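Local coordinates for protein DNA polymerase (Pyrobaculum calidifontis, PDB 5MDN) that probably catalyses template-directed DNA synthesis, extending a DNA strand with deoxyribonucleoside triphosphates and releasing diphosphate, as a member of the family B DNA polymerases, at residues G177-L182 with W237-E242; L675-T680 with V714-V719; L681-D686 with V708-T713; A698-R703 with A729-F734. All coordinates share one frame; numbering follows the deposited sequence.

Contact 1 (G177-L182 with W237-E242); sequences GSPDPL and WPYLSE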
loop_
_atom_site.group_PDB
_atom_site.type_symbol
_atom_site.label_atom_id
_atom_site.label_comp_id
_atom_site.label_asym_id
_atom_site.label_seq_id
_atom_site.Cartn_x
_atom_site.Cartn_y
_atom_site.Cartn_z
ATOM N N GLY A 177 25.794 -12.533 2.338
ATOM C CA GLY A 177 24.343 -12.421 2.410
ATOM C C GLY A 177 23.727 -11.038 2.356
ATOM O O GLY A 177 23.736 -10.381 1.312
ATOM N N SER A 178 23.186 -10.591 3.484
ATOM C CA SER A 178 22.592 -9.263 3.568
ATOM C C SER A 178 23.694 -8.226 3.738
ATOM O O SER A 178 24.484 -8.327 4.683
ATOM C CB SER A 178 21.609 -9.184 4.728
ATOM O OG SER A 178 20.611 -10.187 4.622
ATOM N N PRO A 179 23.786 -7.230 2.863
ATOM C CA PRO A 179 24.931 -6.313 2.896
ATOM C C PRO A 179 24.881 -5.376 4.093
ATOM O O PRO A 179 23.866 -5.220 4.775
ATOM C CB PRO A 179 24.805 -5.542 1.582
ATOM C CG PRO A 179 23.350 -5.583 1.264
ATOM C CD PRO A 179 22.833 -6.894 1.790
ATOM N N ASP A 180 26.026 -4.739 4.337
ATOM C CA ASP A 180 26.191 -3.773 5.409
ATOM C C ASP A 180 26.775 -2.499 4.809
ATOM O O ASP A 180 27.825 -2.554 4.145
ATOM C CB ASP A 180 27.101 -4.324 6.516
ATOM C CG ASP A 180 27.666 -3.236 7.406
ATOM O OD1 ASP A 180 26.878 -2.477 8.007
ATOM O OD2 ASP A 180 28.907 -3.143 7.507
ATOM N N PRO A 181 26.139 -1.342 5.013
ATOM C CA PRO A 181 26.611 -0.114 4.355
ATOM C C PRO A 181 27.968 0.375 4.843
ATOM O O PRO A 181 28.548 1.254 4.194
ATOM C CB PRO A 181 25.509 0.902 4.681
ATOM C CG PRO A 181 24.901 0.395 5.947
ATOM C CD PRO A 181 24.942 -1.102 5.839
ATOM N N LEU A 182 28.490 -0.147 5.954
ATOM C CA LEU A 182 29.764 0.355 6.461
ATOM C C LEU A 182 30.944 -0.011 5.564
ATOM O O LEU A 182 31.919 0.749 5.500
ATOM C CB LEU A 182 29.993 -0.146 7.886
ATOM C CG LEU A 182 28.975 0.396 8.891
ATOM C CD1 LEU A 182 29.067 -0.353 10.208
ATOM C CD2 LEU A 182 29.184 1.887 9.089
ATOM N N TRP A 237 16.791 3.693 -0.149
ATOM C CA TRP A 237 17.047 4.911 0.620
ATOM C C TRP A 237 17.732 4.638 1.953
ATOM O O TRP A 237 18.716 5.332 2.263
ATOM C CB TRP A 237 15.748 5.702 0.810
ATOM C CG TRP A 237 15.299 6.446 -0.415
ATOM C CD1 TRP A 237 14.077 6.371 -1.016
ATOM C CD2 TRP A 237 16.068 7.380 -1.186
ATOM N NE1 TRP A 237 14.036 7.197 -2.112
ATOM C CE2 TRP A 237 15.246 7.827 -2.239
ATOM C CE3 TRP A 237 17.371 7.879 -1.089
ATOM C CZ2 TRP A 237 15.684 8.750 -3.188
ATOM C CZ3 TRP A 237 17.804 8.794 -2.033
ATOM C CH2 TRP A 237 16.963 9.220 -3.067
ATOM N N PRO A 238 17.285 3.690 2.787
ATOM C CA PRO A 238 18.046 3.405 4.017
ATOM C C PRO A 238 19.494 3.024 3.762
ATOM O O PRO A 238 20.365 3.365 4.572
ATOM C CB PRO A 238 17.267 2.249 4.657
ATOM C CG PRO A 238 15.897 2.364 4.118
ATOM C CD PRO A 238 16.024 2.923 2.735
ATOM N N TYR A 239 19.782 2.323 2.664
ATOM C CA TYR A 239 21.160 1.931 2.388
ATOM C C TYR A 239 21.992 3.123 1.930
ATOM O O TYR A 239 23.078 3.375 2.465
ATOM C CB TYR A 239 21.196 0.819 1.342
ATOM C CG TYR A 239 22.485 0.036 1.374
ATOM C CD1 TYR A 239 23.582 0.436 0.625
ATOM C CD2 TYR A 239 22.609 -1.093 2.172
ATOM C CE1 TYR A 239 24.765 -0.272 0.660
ATOM C CE2 TYR A 239 23.789 -1.809 2.214
ATOM C CZ TYR A 239 24.864 -1.394 1.458
ATOM O OH TYR A 239 26.040 -2.107 1.499
ATOM N N LEU A 240 21.503 3.865 0.932
ATOM C CA LEU A 240 22.244 5.025 0.441
ATOM C C LEU A 240 22.436 6.067 1.537
ATOM O O LEU A 240 23.482 6.722 1.601
ATOM C CB LEU A 240 21.535 5.640 -0.764
ATOM C CG LEU A 240 21.579 4.828 -2.058
ATOM C CD1 LEU A 240 20.462 5.251 -3.000
ATOM C CD2 LEU A 240 22.937 4.959 -2.729
ATOM N N SER A 241 21.434 6.243 2.400
ATOM C CA SER A 241 21.565 7.177 3.515
ATOM C C SER A 241 22.737 6.798 4.414
ATOM O O SER A 241 23.587 7.637 4.735
ATOM C CB SER A 241 20.265 7.224 4.316
ATOM O OG SER A 241 20.428 7.960 5.516
ATOM N N GLU A 242 22.792 5.535 4.839
ATOM C CA GLU A 242 23.858 5.097 5.731
ATOM C C GLU A 242 25.173 4.878 4.991
ATOM O O GLU A 242 26.246 5.014 5.590
ATOM C CB GLU A 242 23.431 3.824 6.462
ATOM C CG GLU A 242 22.241 4.035 7.390
ATOM C CD GLU A 242 21.724 2.744 7.993
ATOM O OE1 GLU A 242 22.552 1.877 8.344
ATOM O OE2 GLU A 242 20.488 2.597 8.115
#
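Pro181 lies over one face of the Tyr239 ring, and Pro179 packs obliquely on the same side chain. The CH-pi geometry supports this: CB of Pro181 stands 4.1 Å from the ring centroid, 13° off the ring normal and offset toward the rim. CG of Pro179 reaches CE2 of Tyr239 at 3.9 Å. The tyrosine extends from its helix because its CG is anti to the backbone N (chi1 -159°), which carries OH out to the loop. There it comes within 3.2 Å of Asp180 O, while its hydrogen bond is to Asp184 O. Glu242, one turn further on, sets its OE1 3.7 Å from CG of Pro181. Replacing the tyrosine by an alanine would probably leave Pro181 without the ring face it lies on, Pro179 without its neighbour at CE2, and the Asp184 carbonyl without its phenol partner. In this RNase H-clan exonuclease domain the side chain of Tyr239 is about 6 Å from that of Asp236, which binds magnesium in a structure of this protein though not in this model. The loop joining strands 165-172 and 186-193 is thus seated on helix 232-247, with Val172 of the first strand touching Tyr239 and Pro179.

Contact 2 (L675-T680 with V714-V719); sequences LIIWKT and VGYVIV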
loop_
_atom_site.group_PDB
_atom_site.type_symbol
_atom_site.label_atom_id
_atom_site.label_comp_id
_atom_site.label_asym_id
_atom_site.label_seq_id
_atom_site.Cartn_x
_atom_site.Cartn_y
_atom_site.Cartn_z
ATOM N N LEU A 675 18.141 -24.841 -5.247
ATOM C CA LEU A 675 18.078 -25.661 -4.045
ATOM C C LEU A 675 18.276 -24.876 -2.751
ATOM O O LEU A 675 18.082 -25.442 -1.671
ATOM C CB LEU A 675 19.120 -26.784 -4.121
ATOM C CG LEU A 675 19.002 -27.748 -5.306
ATOM C CD1 LEU A 675 19.908 -28.951 -5.106
ATOM C CD2 LEU A 675 17.560 -28.188 -5.512
ATOM N N ILE A 676 18.658 -23.597 -2.826
ATOM C CA ILE A 676 18.894 -22.811 -1.618
ATOM C C ILE A 676 17.572 -22.494 -0.928
ATOM O O ILE A 676 16.569 -22.164 -1.575
ATOM C CB ILE A 676 19.680 -21.528 -1.943
ATOM C CG1 ILE A 676 21.169 -21.830 -2.141
ATOM C CG2 ILE A 676 19.502 -20.475 -0.857
ATOM C CD1 ILE A 676 21.547 -22.373 -3.477
ATOM N N ILE A 677 17.571 -22.600 0.400
ATOM C CA ILE A 677 16.416 -22.297 1.240
ATOM C C ILE A 677 16.749 -21.063 2.070
ATOM O O ILE A 677 17.715 -21.068 2.841
ATOM C CB ILE A 677 16.054 -23.488 2.141
ATOM C CG1 ILE A 677 15.885 -24.759 1.301
ATOM C CG2 ILE A 677 14.791 -23.196 2.930
ATOM C CD1 ILE A 677 15.773 -26.023 2.120
ATOM N N TRP A 678 15.954 -20.004 1.914
ATOM C CA TRP A 678 16.210 -18.745 2.603
ATOM C C TRP A 678 15.488 -18.676 3.943
ATOM O O TRP A 678 14.387 -19.208 4.114
ATOM C CB TRP A 678 15.763 -17.533 1.776
ATOM C CG TRP A 678 16.353 -17.387 0.413
ATOM C CD1 TRP A 678 15.683 -17.464 -0.773
ATOM C CD2 TRP A 678 17.727 -17.155 0.082
ATOM N NE1 TRP A 678 16.546 -17.274 -1.820
ATOM C CE2 TRP A 678 17.810 -17.088 -1.323
ATOM C CE3 TRP A 678 18.895 -16.994 0.835
ATOM C CZ2 TRP A 678 19.011 -16.868 -1.991
ATOM C CZ3 TRP A 678 20.086 -16.775 0.170
ATOM C CH2 TRP A 678 20.136 -16.715 -1.229
ATOM N N LYS A 679 16.131 -18.012 4.902
ATOM C CA LYS A 679 15.477 -17.560 6.122
ATOM C C LYS A 679 16.207 -16.301 6.577
ATOM O O LYS A 679 17.438 -16.239 6.518
ATOM C CB LYS A 679 15.470 -18.628 7.219
ATOM C CG LYS A 679 14.423 -18.367 8.290
ATOM C CD LYS A 679 13.025 -18.324 7.687
ATOM C CE LYS A 679 12.013 -17.714 8.648
ATOM N NZ LYS A 679 12.229 -16.251 8.834
ATOM N N THR A 680 15.446 -15.307 7.034
ATOM C CA THR A 680 15.969 -13.950 7.141
ATOM C C THR A 680 16.550 -13.588 8.505
ATOM O O THR A 680 17.248 -12.572 8.595
ATOM C CB THR A 680 14.871 -12.938 6.783
ATOM O OG1 THR A 680 15.467 -11.665 6.503
ATOM C CG2 THR A 680 13.876 -12.791 7.926
ATOM N N VAL A 714 20.443 -16.385 5.571
ATOM C CA VAL A 714 21.466 -17.423 5.655
ATOM C C VAL A 714 21.624 -18.175 4.334
ATOM O O VAL A 714 22.714 -18.173 3.748
ATOM C CB VAL A 714 21.180 -18.363 6.848
ATOM C CG1 VAL A 714 19.809 -19.045 6.739
ATOM C CG2 VAL A 714 22.286 -19.405 6.983
ATOM N N GLY A 715 20.560 -18.812 3.847
ATOM C CA GLY A 715 20.644 -19.573 2.617
ATOM C C GLY A 715 21.408 -20.871 2.787
ATOM O O GLY A 715 22.643 -20.866 2.765
ATOM N N TYR A 716 20.702 -21.986 2.962
ATOM C CA TYR A 716 21.342 -23.264 3.238
ATOM C C TYR A 716 20.845 -24.343 2.284
ATOM O O TYR A 716 19.748 -24.257 1.724
ATOM C CB TYR A 716 21.110 -23.694 4.694
ATOM C CG TYR A 716 19.664 -23.927 5.071
ATOM C CD1 TYR A 716 19.055 -25.159 4.856
ATOM C CD2 TYR A 716 18.911 -22.919 5.656
ATOM C CE1 TYR A 716 17.734 -25.374 5.209
ATOM C CE2 TYR A 716 17.591 -23.126 6.012
ATOM C CZ TYR A 716 17.009 -24.355 5.785
ATOM O OH TYR A 716 15.695 -24.568 6.136
ATOM N N VAL A 717 21.681 -25.367 2.108
ATOM C CA VAL A 717 21.359 -26.536 1.299
ATOM C C VAL A 717 21.664 -27.787 2.114
ATOM O O VAL A 717 22.709 -27.872 2.770
ATOM C CB VAL A 717 22.147 -26.547 -0.030
ATOM C CG1 VAL A 717 21.780 -27.766 -0.861
ATOM C CG2 VAL A 717 21.896 -25.267 -0.814
ATOM N N ILE A 718 20.754 -28.756 2.073
ATOM C CA ILE A 718 20.956 -30.027 2.763
ATOM C C ILE A 718 21.856 -30.920 1.915
ATOM O O ILE A 718 21.642 -31.076 0.707
ATOM C CB ILE A 718 19.610 -30.706 3.071
ATOM C CG1 ILE A 718 18.900 -30.022 4.248
ATOM C CG2 ILE A 718 19.798 -32.188 3.359
ATOM C CD1 ILE A 718 18.271 -28.680 3.940
ATOM N N VAL A 719 22.861 -31.520 2.554
ATOM C CA VAL A 719 23.888 -32.312 1.890
ATOM C C VAL A 719 23.941 -33.682 2.553
ATOM O O VAL A 719 23.586 -33.836 3.726
ATOM C CB VAL A 719 25.268 -31.612 1.943
ATOM C CG1 VAL A 719 26.294 -32.345 1.090
ATOM C CG2 VAL A 719 25.148 -30.158 1.500
#
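Ile677 sits over one face of the Tyr716 ring, in the densest part of the contact. Its CB is 4.0 Å from the ring centroid and 18° off the normal, a CH-pi arrangement displaced toward the rim. CG2 of Ile677 approaches the phenol end, whereas CD1 runs to CE1 of Tyr716 at 3.7 Å and on to CD1 of Ile718, which lies at the edge of the ring in its plane. The tyrosine's CG stands between its own N and carbonyl carbon (chi1 63°), folding the ring back across the neighbouring chain. Beneath this pair the backbones form one antiparallel hydrogen-bonded bridge, with Ile677 N to Tyr716 O at 3.0 Å and Tyr716 N to Ile677 O at 3.1 Å. Lying beyond the palm in sequence, the region is probably part of the family B thumb; the bridge sets 675-680 beside the two-stranded hairpin of 716-718 and 729-731. With Tyr716 cut back to an alanine, Ile677 would probably lose the ring face it packs on, and a gap is likely to open toward Pro693 and Ala697 of helix 693-697. On a second flank Ile676 CG1 meets Val717 CG2 at 3.8 Å, and Ile676 CG2 lies over a face of the Trp678 indole. Gly715 brings its bare CA to within 3.6 Å of CE3 of Trp678. Toward solvent the packing thins: Val714 N still bonds Lys679 O at 3.2 Å, but the exposed lysine offers little beyond its CB, which is 4.4 Å from Val714 CG1.

Contact 3 (L681-D686 with V708-T713); sequences LDKELD and VGKGTT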
loop_
_atom_site.group_PDB
_atom_site.type_symbol
_atom_site.label_atom_id
_atom_site.label_comp_id
_atom_site.label_asym_id
_atom_site.label_seq_id
_atom_site.Cartn_x
_atom_site.Cartn_y
_atom_site.Cartn_z
ATOM N N LEU A 681 16.291 -14.373 9.556
ATOM C CA LEU A 681 16.813 -14.081 10.893
ATOM C C LEU A 681 16.395 -12.695 11.374
ATOM O O LEU A 681 17.164 -11.737 11.241
ATOM C CB LEU A 681 18.344 -14.193 10.915
ATOM C CG LEU A 681 19.009 -15.559 11.072
ATOM C CD1 LEU A 681 20.516 -15.399 11.075
ATOM C CD2 LEU A 681 18.558 -16.209 12.370
ATOM N N ASP A 682 15.192 -12.569 11.934
ATOM C CA ASP A 682 14.711 -11.243 12.316
ATOM C C ASP A 682 15.263 -10.797 13.666
ATOM O O ASP A 682 15.553 -9.611 13.859
ATOM C CB ASP A 682 13.181 -11.224 12.333
ATOM C CG ASP A 682 12.592 -12.225 13.307
ATOM O OD1 ASP A 682 12.939 -13.421 13.217
ATOM O OD2 ASP A 682 11.777 -11.816 14.160
ATOM N N LYS A 683 15.417 -11.726 14.608
ATOM C CA LYS A 683 15.833 -11.386 15.966
ATOM C C LYS A 683 17.152 -12.045 16.362
ATOM O O LYS A 683 17.978 -12.371 15.499
ATOM C CB LYS A 683 14.732 -11.735 16.970
ATOM C CG LYS A 683 14.614 -10.715 18.103
ATOM C CD LYS A 683 13.203 -10.171 18.268
ATOM C CE LYS A 683 12.487 -10.852 19.418
ATOM N NZ LYS A 683 13.061 -10.462 20.737
ATOM N N GLU A 684 17.351 -12.236 17.669
ATOM C CA GLU A 684 18.594 -12.779 18.201
ATOM C C GLU A 684 18.721 -14.272 17.940
ATOM O O GLU A 684 17.729 -14.996 17.819
ATOM C CB GLU A 684 18.658 -12.578 19.717
ATOM C CG GLU A 684 18.631 -11.150 20.220
ATOM C CD GLU A 684 19.958 -10.449 20.120
ATOM O OE1 GLU A 684 20.978 -11.157 19.989
ATOM O OE2 GLU A 684 19.984 -9.198 20.250
ATOM N N LEU A 685 19.971 -14.721 17.835
ATOM C CA LEU A 685 20.280 -16.143 17.832
ATOM C C LEU A 685 20.245 -16.694 19.256
ATOM O O LEU A 685 20.654 -16.017 20.206
ATOM C CB LEU A 685 21.659 -16.380 17.203
ATOM C CG LEU A 685 22.277 -17.782 17.162
ATOM C CD1 LEU A 685 22.986 -18.009 15.839
ATOM C CD2 LEU A 685 23.260 -17.944 18.322
ATOM N N ASP A 686 19.732 -17.918 19.409
ATOM C CA ASP A 686 19.595 -18.584 20.703
ATOM C C ASP A 686 18.584 -17.909 21.623
ATOM O O ASP A 686 18.523 -18.239 22.819
ATOM C CB ASP A 686 20.938 -18.739 21.427
ATOM C CG ASP A 686 21.792 -19.839 20.829
ATOM O OD1 ASP A 686 21.197 -20.801 20.283
ATOM O OD2 ASP A 686 23.040 -19.740 20.915
ATOM N N VAL A 708 26.694 -13.349 12.773
ATOM C CA VAL A 708 25.628 -13.951 13.571
ATOM C C VAL A 708 24.487 -12.941 13.658
ATOM O O VAL A 708 23.316 -13.306 13.818
ATOM C CB VAL A 708 26.140 -14.372 14.964
ATOM C CG1 VAL A 708 25.022 -14.395 15.994
ATOM C CG2 VAL A 708 26.766 -15.742 14.892
ATOM N N GLY A 709 24.826 -11.666 13.480
ATOM C CA GLY A 709 23.982 -10.538 13.829
ATOM C C GLY A 709 22.627 -10.384 13.174
ATOM O O GLY A 709 22.204 -11.189 12.339
ATOM N N LYS A 710 21.943 -9.312 13.565
ATOM C CA LYS A 710 20.551 -9.096 13.203
ATOM C C LYS A 710 20.416 -8.645 11.756
ATOM O O LYS A 710 21.259 -7.907 11.238
ATOM C CB LYS A 710 19.936 -8.035 14.108
ATOM C CG LYS A 710 19.621 -8.480 15.511
ATOM C CD LYS A 710 19.127 -7.279 16.304
ATOM C CE LYS A 710 18.993 -7.581 17.785
ATOM N NZ LYS A 710 18.194 -8.820 18.029
ATOM N N GLY A 711 19.352 -9.100 11.103
ATOM C CA GLY A 711 19.156 -8.780 9.705
ATOM C C GLY A 711 20.190 -9.414 8.801
ATOM O O GLY A 711 21.035 -8.714 8.235
ATOM N N THR A 712 20.128 -10.734 8.647
ATOM C CA THR A 712 21.082 -11.456 7.809
ATOM C C THR A 712 20.429 -12.744 7.340
ATOM O O THR A 712 20.064 -13.588 8.164
ATOM C CB THR A 712 22.380 -11.753 8.574
ATOM O OG1 THR A 712 22.147 -11.655 9.987
ATOM C CG2 THR A 712 23.478 -10.782 8.168
ATOM N N THR A 713 20.283 -12.891 6.027
ATOM C CA THR A 713 19.687 -14.081 5.440
ATOM C C THR A 713 20.771 -15.133 5.248
ATOM O O THR A 713 21.888 -14.817 4.825
ATOM C CB THR A 713 19.020 -13.749 4.101
ATOM O OG1 THR A 713 19.984 -13.163 3.217
ATOM C CG2 THR A 713 17.878 -12.763 4.305
#
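Two irregular loops that enter and leave the region of helix 693-697, probably in the polymerase thumb, run past each other here, with Leu681 facing Thr712 and Glu684 facing Lys710. Neither loop contains a regular strand, and the backbone link is slight: Gly711 N gives a weak hydrogen bond to Leu681 O at 3.4 Å, bent to 142°. The Leu681 side chain lies against the opposing backbone, its CB 3.3 Å and its CD1 3.5 Å from Thr712 O. Further along, two exposed side chains pair by charge. Lys710 extends through its methylenes and bends only at its last torsion (chi4 -51°), bringing NZ to 2.9 Å from Glu684 OE2 in a salt bridge. Glu684 meets it with a chain folded at chi2, and the two side chains approach obliquely; OE1, by contrast, is 4.1 Å from NZ, so one carboxylate oxygen makes the bridge. The nearby Lys683 lies alongside Lys710, pointing the same way, but its NZ pairs with Glu687, which probably eases any repulsion between the two amino groups. At the far end Leu685 and Val708 cross nearly at right angles, CB of the leucine touching CG1 of the valine at 4.1 Å.

Contact 4 (A698-R703 with A729-F734); sequences ALELKR and AMPYIF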
loop_
_atom_site.group_PDB
_atom_site.type_symbol
_atom_site.label_atom_id
_atom_site.label_comp_id
_atom_site.label_asym_id
_atom_site.label_seq_id
_atom_site.Cartn_x
_atom_site.Cartn_y
_atom_site.Cartn_z
ATOM N N ALA A 698 23.500 -21.538 10.360
ATOM C CA ALA A 698 23.999 -20.336 11.009
ATOM C C ALA A 698 24.921 -20.645 12.181
ATOM O O ALA A 698 25.095 -19.799 13.066
ATOM C CB ALA A 698 22.832 -19.462 11.475
ATOM N N LEU A 699 25.466 -21.857 12.227
ATOM C CA LEU A 699 26.509 -22.260 13.161
ATOM C C LEU A 699 27.805 -22.637 12.463
ATOM O O LEU A 699 28.887 -22.315 12.960
ATOM C CB LEU A 699 25.996 -23.432 14.026
ATOM C CG LEU A 699 26.848 -24.516 14.710
ATOM C CD1 LEU A 699 27.301 -25.587 13.719
ATOM C CD2 LEU A 699 28.031 -23.952 15.496
ATOM N N GLU A 700 27.721 -23.291 11.303
ATOM C CA GLU A 700 28.893 -23.613 10.501
ATOM C C GLU A 700 29.566 -22.380 9.917
ATOM O O GLU A 700 30.618 -22.511 9.280
ATOM C CB GLU A 700 28.497 -24.570 9.371
ATOM C CG GLU A 700 28.003 -25.925 9.852
ATOM C CD GLU A 700 27.874 -26.929 8.723
ATOM O OE1 GLU A 700 28.363 -26.642 7.610
ATOM O OE2 GLU A 700 27.290 -28.009 8.950
ATOM N N LEU A 701 28.986 -21.198 10.105
ATOM C CA LEU A 701 29.607 -19.945 9.704
ATOM C C LEU A 701 30.524 -19.361 10.775
ATOM O O LEU A 701 30.889 -18.188 10.683
ATOM C CB LEU A 701 28.511 -18.945 9.309
ATOM C CG LEU A 701 27.817 -18.019 10.322
ATOM C CD1 LEU A 701 26.526 -17.445 9.731
ATOM C CD2 LEU A 701 27.559 -18.652 11.682
ATOM N N LYS A 702 30.898 -20.141 11.792
ATOM C CA LYS A 702 31.836 -19.665 12.803
ATOM C C LYS A 702 33.271 -20.124 12.600
ATOM O O LYS A 702 34.190 -19.448 13.072
ATOM C CB LYS A 702 31.361 -20.037 14.210
ATOM C CG LYS A 702 30.385 -19.010 14.757
ATOM C CD LYS A 702 30.882 -17.622 14.356
ATOM C CE LYS A 702 30.103 -16.487 14.977
ATOM N NZ LYS A 702 30.606 -15.173 14.479
ATOM N N ARG A 703 33.503 -21.229 11.916
ATOM C CA ARG A 703 34.826 -21.428 11.354
ATOM C C ARG A 703 35.018 -20.413 10.228
ATOM O O ARG A 703 34.175 -20.307 9.332
ATOM C CB ARG A 703 34.989 -22.858 10.852
ATOM C CG ARG A 703 33.863 -23.368 9.957
ATOM C CD ARG A 703 34.352 -23.285 8.514
ATOM N NE ARG A 703 33.469 -23.974 7.581
ATOM C CZ ARG A 703 33.420 -23.670 6.292
ATOM N NH1 ARG A 703 34.155 -22.667 5.817
ATOM N NH2 ARG A 703 32.576 -24.319 5.494
ATOM N N ALA A 729 22.458 -28.989 7.074
ATOM C CA ALA A 729 22.252 -27.784 6.272
ATOM C C ALA A 729 23.577 -27.052 6.097
ATOM O O ALA A 729 24.007 -26.299 6.975
ATOM C CB ALA A 729 21.211 -26.886 6.927
ATOM N N MET A 730 24.229 -27.276 4.961
ATOM C CA MET A 730 25.453 -26.575 4.590
ATOM C C MET A 730 25.119 -25.272 3.867
ATOM O O MET A 730 24.246 -25.254 2.995
ATOM C CB MET A 730 26.320 -27.452 3.691
ATOM C CG MET A 730 27.759 -26.989 3.558
ATOM S SD MET A 730 28.745 -28.116 2.555
ATOM C CE MET A 730 28.646 -29.614 3.533
ATOM N N PRO A 731 25.784 -24.167 4.205
ATOM C CA PRO A 731 25.608 -22.939 3.419
ATOM C C PRO A 731 26.069 -23.140 1.981
ATOM O O PRO A 731 26.959 -23.944 1.695
ATOM C CB PRO A 731 26.477 -21.911 4.155
ATOM C CG PRO A 731 26.632 -22.457 5.539
ATOM C CD PRO A 731 26.601 -23.951 5.411
ATOM N N TYR A 732 25.443 -22.392 1.070
ATOM C CA TYR A 732 25.590 -22.656 -0.358
ATOM C C TYR A 732 26.953 -22.275 -0.918
ATOM O O TYR A 732 27.248 -22.635 -2.062
ATOM C CB TYR A 732 24.496 -21.921 -1.136
ATOM C CG TYR A 732 24.769 -20.452 -1.382
ATOM C CD1 TYR A 732 24.490 -19.499 -0.410
ATOM C CD2 TYR A 732 25.286 -20.014 -2.597
ATOM C CE1 TYR A 732 24.731 -18.156 -0.634
ATOM C CE2 TYR A 732 25.531 -18.674 -2.829
ATOM C CZ TYR A 732 25.252 -17.749 -1.846
ATOM O OH TYR A 732 25.495 -16.414 -2.076
ATOM N N ILE A 733 27.789 -21.563 -0.158
ATOM C CA ILE A 733 29.123 -21.209 -0.639
ATOM C C ILE A 733 30.154 -22.270 -0.286
ATOM O O ILE A 733 31.278 -22.235 -0.809
ATOM C CB ILE A 733 29.542 -19.831 -0.080
ATOM C CG1 ILE A 733 30.785 -19.293 -0.799
ATOM C CG2 ILE A 733 29.779 -19.909 1.421
ATOM C CD1 ILE A 733 30.659 -19.278 -2.310
ATOM N N PHE A 734 29.800 -23.236 0.554
ATOM C CA PHE A 734 30.749 -24.224 1.036
ATOM C C PHE A 734 30.628 -25.570 0.330
ATOM O O PHE A 734 31.340 -26.510 0.696
ATOM C CB PHE A 734 30.590 -24.380 2.549
ATOM C CG PHE A 734 30.802 -23.095 3.299
ATOM C CD1 PHE A 734 31.941 -22.330 3.071
ATOM C CD2 PHE A 734 29.855 -22.642 4.209
ATOM C CE1 PHE A 734 32.144 -21.147 3.744
ATOM C CE2 PHE A 734 30.044 -21.457 4.889
ATOM C CZ PHE A 734 31.193 -20.704 4.658
#
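The Phe734 ring has Arg703 on one face and its own neighbour Ile733 on the other, with Pro731 CG at the edge in the ring plane. NH2 of Arg703 stands 3.0 Å above the plane of the Phe734 ring, displaced toward the rim; on the opposite side Ile733 CG2 lies above the ring centre. CZ of Arg703 is 3.8 Å from the centroid of the Phe734 ring and 12° off its normal, which establishes a cation-pi contact. The two planes are nevertheless 59° apart, so the guanidinium is steeply tilted over the ring, NH2 toward CG and NH1 toward CE1, and does not stack flat. Arg703 CG lies between its backbone N and carbonyl carbon (chi1 49°), and a bend at chi2 brings the guanidinium over Phe734. The ring is presented by a type I turn from Pro731 to Phe734, closed by Phe734 N to Pro731 O at 3.1 Å; another type I turn, Leu699 to Lys702, precedes the arginine. Within that turn Glu700 extends toward strand 729-731, where OE1 rests 3.9 Å from Pro731 CD. The contact joins the loop after helix 693-697 to the end of the short hairpin, probably in the thumb. No hydrogen bond crosses it: the guanidinium is held by electrostatic attraction to the Phe734 ring and probably tolerates some shift, while the Glu700 carboxylate only packs against Pro731 and Met730.

In the fold
Contact 2 is the buried member of the set and contact 4 is partly buried, whereas contacts 1 and 3 lie at the surface. Contacts 2 and 4 share the hairpin of strands 716-718 and 729-731, joined by a probable hydrogen bond from Val717 N to Met730 O. Contact 3 is nested within the chain loop that contact 2 closes, and Thr680 packs on Thr713 between them. Contact 1 belongs to the exonuclease domain, yet Ser178 OG probably bonds Thr713 N of contact 3, linking it to the polymerase part. Contacts 1 and 2 both rest on aliphatic carbons over a tyrosine face, but only the buried contact 2 adds paired backbone bonds; contact 3 has a salt bridge and contact 4 a cation-pi contact.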